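PDB 4KHB: FACT complex subunit from Chaetomium thermophilum var. thermophilum, which probably acts in the FACT histone chaperone to reorganise nucleosomes, this PH-like piece of Spt16 forming a heterodimer with Pob3. Local coordinates for residues 20-25 with 35-40; 27-32 with 114-119; 64-69 with 108-113. One frame throughout, in Å; residues are numbered along the deposited sequence.

Contact 1: residues 20-25 with 35-40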
loop_
_atom_site.group_PDB
_atom_site.type_symbol
_atom_site.label_atom_id
_atom_site.label_comp_id
_atom_site.label_asym_id
_atom_site.label_seq_id
_atom_site.Cartn_x
_atom_site.Cartn_y
_atom_site.Cartn_z
ATOM N N PRO A 20 -6.996 6.082 14.195
ATOM C CA PRO A 20 -8.277 5.596 13.663
ATOM C C PRO A 20 -8.690 6.198 12.318
ATOM O O PRO A 20 -9.426 5.546 11.575
ATOM C CB PRO A 20 -9.280 6.001 14.752
ATOM C CG PRO A 20 -8.470 6.031 15.997
ATOM C CD PRO A 20 -7.137 6.585 15.572
ATOM N N LYS A 21 -8.229 7.408 12.009
ATOM C CA LYS A 21 -8.585 8.054 10.748
ATOM C C LYS A 21 -7.862 7.424 9.559
ATOM O O LYS A 21 -8.078 7.819 8.410
ATOM C CB LYS A 21 -8.315 9.560 10.798
ATOM C CG LYS A 21 -9.249 10.346 11.697
ATOM C CD LYS A 21 -9.066 11.834 11.452
ATOM C CE LYS A 21 -10.159 12.639 12.120
ATOM N NZ LYS A 21 -10.843 13.480 11.098
ATOM N N VAL A 22 -6.997 6.454 9.844
ATOM C CA VAL A 22 -6.360 5.638 8.814
ATOM C C VAL A 22 -7.383 4.969 7.892
ATOM O O VAL A 22 -7.134 4.786 6.698
ATOM C CB VAL A 22 -5.430 4.577 9.469
ATOM C CG1 VAL A 22 -5.593 3.209 8.829
ATOM C CG2 VAL A 22 -3.979 5.037 9.449
ATOM N N ARG A 23 -8.546 4.634 8.444
ATOM C CA ARG A 23 -9.574 3.924 7.688
ATOM C C ARG A 23 -10.180 4.720 6.535
ATOM O O ARG A 23 -10.933 4.169 5.728
ATOM C CB ARG A 23 -10.688 3.438 8.617
ATOM C CG ARG A 23 -11.567 4.520 9.224
ATOM C CD ARG A 23 -12.732 3.853 9.947
ATOM N NE ARG A 23 -12.291 3.172 11.161
ATOM C CZ ARG A 23 -13.104 2.719 12.109
ATOM N NH1 ARG A 23 -12.606 2.111 13.176
ATOM N NH2 ARG A 23 -14.416 2.857 11.982
ATOM N N ASP A 24 -9.865 6.009 6.459
ATOM C CA ASP A 24 -10.406 6.862 5.407
ATOM C C ASP A 24 -9.477 6.894 4.196
ATOM O O ASP A 24 -9.737 7.614 3.227
ATOM C CB ASP A 24 -10.653 8.282 5.930
ATOM C CG ASP A 24 -11.741 8.337 6.994
ATOM O OD1 ASP A 24 -12.749 7.612 6.861
ATOM O OD2 ASP A 24 -11.588 9.115 7.962
ATOM N N MET A 25 -8.392 6.123 4.267
ATOM C CA MET A 25 -7.413 6.050 3.183
ATOM C C MET A 25 -6.809 7.412 2.856
ATOM O O MET A 25 -6.528 7.709 1.696
ATOM C CB MET A 25 -8.016 5.402 1.927
ATOM C CG MET A 25 -7.668 3.929 1.774
ATOM S SD MET A 25 -8.602 3.093 0.479
ATOM C CE MET A 25 -9.602 2.003 1.491
ATOM N N THR A 35 5.641 9.918 13.320
ATOM C CA THR A 35 5.367 9.085 12.160
ATOM C C THR A 35 4.288 9.713 11.283
ATOM O O THR A 35 3.341 10.331 11.783
ATOM C CB THR A 35 4.903 7.675 12.609
ATOM O OG1 THR A 35 5.916 7.063 13.419
ATOM C CG2 THR A 35 4.600 6.784 11.413
ATOM N N ILE A 36 4.449 9.562 9.971
ATOM C CA ILE A 36 3.392 9.872 9.019
ATOM C C ILE A 36 2.891 8.557 8.424
ATOM O O ILE A 36 3.655 7.597 8.288
ATOM C CB ILE A 36 3.863 10.847 7.909
ATOM C CG1 ILE A 36 4.760 10.137 6.892
ATOM C CG2 ILE A 36 4.599 12.029 8.520
ATOM C CD1 ILE A 36 5.088 10.983 5.668
ATOM N N VAL A 37 1.606 8.508 8.087
ATOM C CA VAL A 37 1.004 7.295 7.541
ATOM C C VAL A 37 0.458 7.568 6.150
ATOM O O VAL A 37 -0.462 8.368 5.980
ATOM C CB VAL A 37 -0.127 6.754 8.441
ATOM C CG1 VAL A 37 -0.681 5.460 7.866
ATOM C CG2 VAL A 37 0.369 6.543 9.860
ATOM N N LEU A 38 1.034 6.904 5.154
ATOM C CA LEU A 38 0.675 7.165 3.770
ATOM C C LEU A 38 -0.185 6.043 3.201
ATOM O O LEU A 38 0.113 4.862 3.389
ATOM C CB LEU A 38 1.935 7.371 2.927
ATOM C CG LEU A 38 2.907 8.382 3.542
ATOM C CD1 LEU A 38 4.197 8.497 2.752
ATOM C CD2 LEU A 38 2.233 9.737 3.662
ATOM N N PRO A 39 -1.262 6.416 2.498
ATOM C CA PRO A 39 -2.192 5.446 1.914
ATOM C C PRO A 39 -1.672 4.905 0.585
ATOM O O PRO A 39 -1.634 5.630 -0.410
ATOM C CB PRO A 39 -3.461 6.275 1.700
ATOM C CG PRO A 39 -2.962 7.674 1.486
ATOM C CD PRO A 39 -1.721 7.810 2.327
ATOM N N ILE A 40 -1.263 3.641 0.579
ATOM C CA ILE A 40 -0.734 3.026 -0.631
ATOM C C ILE A 40 -1.511 1.767 -1.000
ATOM O O ILE A 40 -1.384 0.727 -0.343
ATOM C CB ILE A 40 0.768 2.690 -0.485
ATOM C CG1 ILE A 40 1.560 3.949 -0.119
ATOM C CG2 ILE A 40 1.317 2.086 -1.770
ATOM C CD1 ILE A 40 3.033 3.702 0.168
#
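Val-22 lays its CG2 methyl against CG1 of Val-37 at 3.7 Å, and the two branched side chains cross at about a right angle. The pair joins the 3-10 turn of residues 20-24, in the loop before strand 28-30, to strand 35-40, the middle strand of the first antiparallel sheet of this PH-like fold. Val-37 CG1 stands anti to the backbone N (chi1 -177°), which leaves CG2 beside that N and turns CG1 to the incoming valine. Both valines also lean on Pro-44 of the adjoining strand 43-48, and Val-37 touches Tyr-12 as well, so the overlap is one part of a larger apolar patch.

The turn itself is held by short-range backbone bonds, Asp-24 N to Lys-21 O at 3.2 Å and Met-25 N to Val-22 O at 3.0 Å. Met-25 then has a left-handed backbone conformation (phi 59°, psi 36°), and here the chain runs close to the strand, with the CA atoms of Met-25 and Pro-39 5.4 Å apart. Its thioether leads away from the strand, while the Met-25 side chain and Pro-39 both pack on Ser-174 of the Pob3 chain; this end of the contact therefore borders the heterodimer interface. Side chains alternate along the strand: Val-37 and Pro-39 turn to the loop, whereas Ile-36 and Leu-38 turn to the interior and reach Ile-68 on the second sheet. At Pro-39 the loop meets the strand through its backbone, and the touch is van der Waals: the carbonyl oxygen Met-25 O rests on the pyrrolidine ring, 3.4 Å from Pro-39 CB and 3.6 Å from Pro-39 CG.

Contact 2: residues 27-32 with 114-119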
loop_
_atom_site.group_PDB
_atom_site.type_symbol
_atom_site.label_atom_id
_atom_site.label_comp_id
_atom_site.label_asym_id
_atom_site.label_seq_id
_atom_site.Cartn_x
_atom_site.Cartn_y
_atom_site.Cartn_z
ATOM N N ILE A 27 -3.891 10.663 4.049
ATOM C CA ILE A 27 -2.625 10.943 4.713
ATOM C C ILE A 27 -2.868 11.338 6.170
ATOM O O ILE A 27 -3.689 12.212 6.455
ATOM C CB ILE A 27 -1.852 12.067 3.985
ATOM C CG1 ILE A 27 -1.468 11.622 2.569
ATOM C CG2 ILE A 27 -0.609 12.452 4.762
ATOM C CD1 ILE A 27 -0.775 12.698 1.749
ATOM N N VAL A 28 -2.161 10.689 7.090
ATOM C CA VAL A 28 -2.322 10.967 8.513
ATOM C C VAL A 28 -0.981 11.290 9.158
ATOM O O VAL A 28 -0.008 10.552 8.981
ATOM C CB VAL A 28 -2.953 9.761 9.252
ATOM C CG1 VAL A 28 -2.968 9.997 10.751
ATOM C CG2 VAL A 28 -4.359 9.498 8.748
ATOM N N ILE A 29 -0.928 12.395 9.898
ATOM C CA ILE A 29 0.275 12.740 10.642
ATOM C C ILE A 29 0.068 12.322 12.087
ATOM O O ILE A 29 -0.919 12.708 12.714
ATOM C CB ILE A 29 0.585 14.255 10.590
ATOM C CG1 ILE A 29 0.505 14.775 9.151
ATOM C CG2 ILE A 29 1.946 14.552 11.229
ATOM C CD1 ILE A 29 1.612 14.267 8.248
ATOM N N ASP A 30 0.989 11.519 12.607
ATOM C CA ASP A 30 0.897 11.077 13.988
ATOM C C ASP A 30 2.112 11.629 14.702
ATOM O O ASP A 30 3.125 10.940 14.859
ATOM C CB ASP A 30 0.858 9.549 14.081
ATOM C CG ASP A 30 0.491 9.058 15.473
ATOM O OD1 ASP A 30 0.361 9.895 16.394
ATOM O OD2 ASP A 30 0.328 7.833 15.647
ATOM N N GLN A 31 2.001 12.888 15.117
ATOM C CA GLN A 31 3.093 13.596 15.762
ATOM C C GLN A 31 3.510 12.819 16.996
ATOM O O GLN A 31 4.669 12.837 17.398
ATOM C CB GLN A 31 2.686 15.026 16.141
ATOM C CG GLN A 31 2.116 15.878 15.006
ATOM C CD GLN A 31 0.660 15.566 14.706
ATOM O OE1 GLN A 31 0.078 14.648 15.285
ATOM N NE2 GLN A 31 0.062 16.340 13.807
ATOM N N LYS A 32 2.545 12.111 17.570
ATOM C CA LYS A 32 2.744 11.400 18.814
ATOM C C LYS A 32 3.809 10.326 18.720
ATOM O O LYS A 32 4.607 10.130 19.640
ATOM C CB LYS A 32 1.433 10.731 19.227
ATOM C CG LYS A 32 0.775 11.313 20.457
ATOM C CD LYS A 32 1.766 11.555 21.562
ATOM C CE LYS A 32 2.242 12.989 21.526
ATOM N NZ LYS A 32 2.305 13.588 22.831
ATOM N N SER A 114 7.779 19.389 8.019
ATOM C CA SER A 114 8.988 20.196 8.123
ATOM C C SER A 114 9.259 20.547 9.582
ATOM O O SER A 114 10.405 20.535 10.030
ATOM C CB SER A 114 8.871 21.474 7.286
ATOM O OG SER A 114 8.592 21.186 5.927
ATOM N N ASN A 115 8.192 20.856 10.315
ATOM C CA ASN A 115 8.293 21.231 11.720
ATOM C C ASN A 115 8.684 20.040 12.594
ATOM O O ASN A 115 9.423 20.190 13.568
ATOM C CB ASN A 115 6.977 21.868 12.197
ATOM C CG ASN A 115 7.048 22.377 13.626
ATOM O OD1 ASN A 115 8.123 22.708 14.130
ATOM N ND2 ASN A 115 5.897 22.452 14.283
ATOM N N LEU A 116 8.175 18.862 12.241
ATOM C CA LEU A 116 8.556 17.617 12.901
ATOM C C LEU A 116 10.018 17.285 12.603
ATOM O O LEU A 116 10.749 16.809 13.474
ATOM C CB LEU A 116 7.648 16.466 12.449
ATOM C CG LEU A 116 6.421 16.169 13.319
ATOM C CD1 LEU A 116 5.544 15.087 12.708
ATOM C CD2 LEU A 116 6.853 15.767 14.714
ATOM N N LYS A 117 10.445 17.455 11.393
ATOM C CA LYS A 117 11.779 17.134 10.992
ATOM C C LYS A 117 12.838 17.909 11.721
ATOM O O LYS A 117 13.898 17.441 11.941
ATOM C CB LYS A 117 11.896 17.394 9.502
ATOM C CG LYS A 117 13.215 17.078 8.908
ATOM C CD LYS A 117 13.391 15.574 8.895
ATOM C CE LYS A 117 14.719 15.102 9.403
ATOM N NZ LYS A 117 14.640 13.690 9.743
ATOM N N ARG A 118 12.519 19.116 12.093
ATOM C CA ARG A 118 13.480 19.997 12.701
ATOM C C ARG A 118 13.793 19.662 14.159
ATOM O O ARG A 118 14.942 19.675 14.562
ATOM C CB ARG A 118 13.123 21.454 12.370
ATOM C CG ARG A 118 12.760 22.396 13.476
ATOM C CD ARG A 118 12.231 23.694 12.891
ATOM N NE ARG A 118 11.470 23.503 11.660
ATOM C CZ ARG A 118 10.634 24.395 11.132
ATOM N NH1 ARG A 118 10.007 24.111 10.002
ATOM N NH2 ARG A 118 10.430 25.573 11.719
ATOM N N GLU A 119 12.787 19.228 14.893
ATOM C CA GLU A 119 13.030 18.602 16.143
ATOM C C GLU A 119 13.797 17.347 15.946
ATOM O O GLU A 119 14.626 17.045 16.739
ATOM C CB GLU A 119 11.728 18.291 16.898
ATOM C CG GLU A 119 10.759 19.424 16.990
ATOM C CD GLU A 119 11.424 20.795 16.979
ATOM O OE1 GLU A 119 12.404 20.984 17.716
ATOM O OE2 GLU A 119 10.981 21.668 16.222
#
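Leu-116 leaves helix 103-121 with its CB directed at the segment 27-32, and its side chain alone carries the helix's half of this small surface contact. The first torsion is -94°, well off a staggered value, and CG lies nearer Ile-29 than CB does, though still 5.2 Å from Ile-29 CG2. Beyond it CD1 runs on anti to CA (chi2 175°) and does the touching. It meets Ile-29 CG2 at 3.9 Å, the two side chains sliding past each other in opposite directions, and it lies 4.2 Å from both CA and CG of Gln-31. The other methyl, CD2, approaches Gln-31 more loosely, 4.5 Å from its CB. The amide of Gln-31 leads away from Leu-116, and its NE2 makes a weak hydrogen bond to Gln-112 OE1, one turn back on the helix. Leu-116 also touches Asn-34 and Ile-49 in neighbouring loops. Ile-29, the inward-facing residue of edge strand 28-30, continues the packing along the helix onto Ile-109, Gln-112 and Ile-113 and onto Ile-36 of the adjacent strand 35-40, placing Leu-116 where the C-terminal helix passes the end of the first sheet.

Contact 3: residues 64-69 with 108-113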
loop_
_atom_site.group_PDB
_atom_site.type_symbol
_atom_site.label_atom_id
_atom_site.label_comp_id
_atom_site.label_asym_id
_atom_site.label_seq_id
_atom_site.Cartn_x
_atom_site.Cartn_y
_atom_site.Cartn_z
ATOM N N SER A 64 -3.234 20.125 -6.376
ATOM C CA SER A 64 -2.075 20.439 -5.553
ATOM C C SER A 64 -1.241 19.181 -5.368
ATOM O O SER A 64 -1.775 18.072 -5.374
ATOM C CB SER A 64 -2.511 21.000 -4.198
ATOM O OG SER A 64 -3.183 22.236 -4.360
ATOM N N PHE A 65 0.065 19.347 -5.190
ATOM C CA PHE A 65 0.956 18.196 -5.102
ATOM C C PHE A 65 1.814 18.195 -3.844
ATOM O O PHE A 65 2.395 19.214 -3.466
ATOM C CB PHE A 65 1.850 18.120 -6.345
ATOM C CG PHE A 65 1.114 17.764 -7.604
ATOM C CD1 PHE A 65 0.446 18.733 -8.341
ATOM C CD2 PHE A 65 1.102 16.454 -8.060
ATOM C CE1 PHE A 65 -0.230 18.396 -9.506
ATOM C CE2 PHE A 65 0.433 16.112 -9.221
ATOM C CZ PHE A 65 -0.234 17.084 -9.945
ATOM N N LEU A 66 1.883 17.035 -3.199
ATOM C CA LEU A 66 2.725 16.844 -2.026
ATOM C C LEU A 66 3.839 15.860 -2.338
ATOM O O LEU A 66 3.580 14.674 -2.557
ATOM C CB LEU A 66 1.899 16.318 -0.851
ATOM C CG LEU A 66 2.583 16.431 0.512
ATOM C CD1 LEU A 66 2.731 17.882 0.939
ATOM C CD2 LEU A 66 1.835 15.630 1.559
ATOM N N ARG A 67 5.076 16.343 -2.372
ATOM C CA ARG A 67 6.208 15.448 -2.570
ATOM C C ARG A 67 7.034 15.271 -1.307
ATOM O O ARG A 67 7.549 16.240 -0.742
ATOM C CB ARG A 67 7.095 15.904 -3.728
ATOM C CG ARG A 67 8.511 15.350 -3.651
ATOM C CD ARG A 67 9.006 14.907 -5.009
ATOM N NE ARG A 67 9.988 15.832 -5.564
ATOM C CZ ARG A 67 11.009 15.464 -6.330
ATOM N NH1 ARG A 67 11.197 14.183 -6.618
ATOM N NH2 ARG A 67 11.851 16.375 -6.798
ATOM N N ILE A 68 7.137 14.023 -0.861
ATOM C CA ILE A 68 7.954 13.689 0.293
ATOM C C ILE A 68 9.247 13.012 -0.158
ATOM O O ILE A 68 9.209 11.952 -0.791
ATOM C CB ILE A 68 7.187 12.766 1.258
ATOM C CG1 ILE A 68 5.907 13.454 1.744
ATOM C CG2 ILE A 68 8.064 12.377 2.436
ATOM C CD1 ILE A 68 4.865 12.507 2.306
ATOM N N ASN A 69 10.386 13.622 0.161
ATOM C CA ASN A 69 11.686 13.027 -0.145
ATOM C C ASN A 69 12.283 12.335 1.071
ATOM O O ASN A 69 12.245 12.868 2.182
ATOM C CB ASN A 69 12.666 14.063 -0.713
ATOM C CG ASN A 69 12.227 14.605 -2.060
ATOM O OD1 ASN A 69 12.299 13.908 -3.073
ATOM N ND2 ASN A 69 11.782 15.854 -2.082
ATOM N N GLU A 108 -0.721 22.592 4.990
ATOM C CA GLU A 108 -0.618 22.263 6.410
ATOM C C GLU A 108 0.267 21.041 6.636
ATOM O O GLU A 108 1.116 21.032 7.530
ATOM C CB GLU A 108 -2.011 22.016 7.001
ATOM C CG GLU A 108 -2.007 21.549 8.459
ATOM C CD GLU A 108 -1.594 22.628 9.444
ATOM O OE1 GLU A 108 -1.441 23.797 9.031
ATOM O OE2 GLU A 108 -1.420 22.306 10.639
ATOM N N ILE A 109 0.050 20.010 5.824
ATOM C CA ILE A 109 0.804 18.765 5.919
ATOM C C ILE A 109 2.301 18.994 5.728
ATOM O O ILE A 109 3.119 18.485 6.498
ATOM C CB ILE A 109 0.302 17.723 4.891
ATOM C CG1 ILE A 109 -1.167 17.374 5.149
ATOM C CG2 ILE A 109 1.149 16.466 4.950
ATOM C CD1 ILE A 109 -1.689 16.220 4.310
ATOM N N ALA A 110 2.655 19.758 4.698
ATOM C CA ALA A 110 4.054 20.076 4.423
ATOM C C ALA A 110 4.722 20.799 5.587
ATOM O O ALA A 110 5.900 20.578 5.870
ATOM C CB ALA A 110 4.164 20.908 3.154
ATOM N N ASN A 111 3.966 21.665 6.254
ATOM C CA ASN A 111 4.486 22.432 7.380
ATOM C C ASN A 111 4.673 21.574 8.625
ATOM O O ASN A 111 5.674 21.704 9.326
ATOM C CB ASN A 111 3.569 23.621 7.685
ATOM C CG ASN A 111 3.495 24.609 6.537
ATOM O OD1 ASN A 111 4.469 24.812 5.809
ATOM N ND2 ASN A 111 2.334 25.227 6.367
ATOM N N GLN A 112 3.699 20.709 8.903
ATOM C CA GLN A 112 3.785 19.790 10.036
ATOM C C GLN A 112 4.986 18.857 9.914
ATOM O O GLN A 112 5.672 18.583 10.901
ATOM C CB GLN A 112 2.501 18.957 10.153
ATOM C CG GLN A 112 1.240 19.740 10.487
ATOM C CD GLN A 112 0.084 18.832 10.871
ATOM O OE1 GLN A 112 -0.040 18.418 12.023
ATOM N NE2 GLN A 112 -0.767 18.515 9.902
ATOM N N ILE A 113 5.230 18.369 8.700
ATOM C CA ILE A 113 6.351 17.470 8.434
ATOM C C ILE A 113 7.688 18.189 8.586
ATOM O O ILE A 113 8.614 17.670 9.211
ATOM C CB ILE A 113 6.248 16.844 7.018
ATOM C CG1 ILE A 113 5.058 15.884 6.943
ATOM C CG2 ILE A 113 7.531 16.114 6.651
ATOM C CD1 ILE A 113 4.729 15.418 5.537
#
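The C-terminal helix of the PH-like fold packs here on the second antiparallel sheet, against its middle strand. Segment 108-113 of helix 103-121 and segment 64-69 of strand 63-70 run almost in the same direction, with 20° between the axes of these short segments and a closest approach of 9.6 Å, and the space between them is filled by aliphatic side chains. Leu-66 is the central one. Its CG stands anti to the backbone N (chi1 -165°), and the two methyls at its fork go to successive helix residues: CD2 meets Ile-109 CG2 at 3.6 Å, the side chains crossing at about a right angle, while CD1 lies 4.0 Å from Ala-110 CB. The small side chain of Ala-110 is consistent with the near approach here, where the CA atoms of Leu-66 and Ala-110 are 7.3 Å apart. Two residues along the strand, Ile-68 sets off beside the helix, but its extended end turns nearer, and CD1 comes within a looser 4.4 Å of Ile-113 CD1, one helical turn after Ile-109. All five residues are buried. On the other face of the strand Phe-65 packs on Val-179 and Arg-67 on Arg-182 of the Pob3 chain. A C-terminal amphipathic helix capping one end of two packed antiparallel sheets is characteristic of the PH-like fold.

Contact 3 is core packing, contact 2 lies at the surface, and contact 1 is intermediate, with a buried strand facing a partly exposed loop. Contacts 2 and 3 share helix 103-121, whose residues 108-113 pack on the second sheet and also touch Ile-29, before 114-119 meets the first. Contacts 1 and 2 share the first sheet, where backbone bonds such as Val-37 N to Val-28 O join their strands. The interior sides of all three converge, Ile-36 reaching Ile-68 and Ile-113, and Ile-27 reaching Leu-66 and Ile-109. Contact 3 is wholly aliphatic; contact 2 sets a leucine partly against a glutamine; contact 1 adds a carbonyl oxygen beside a proline near Pob3.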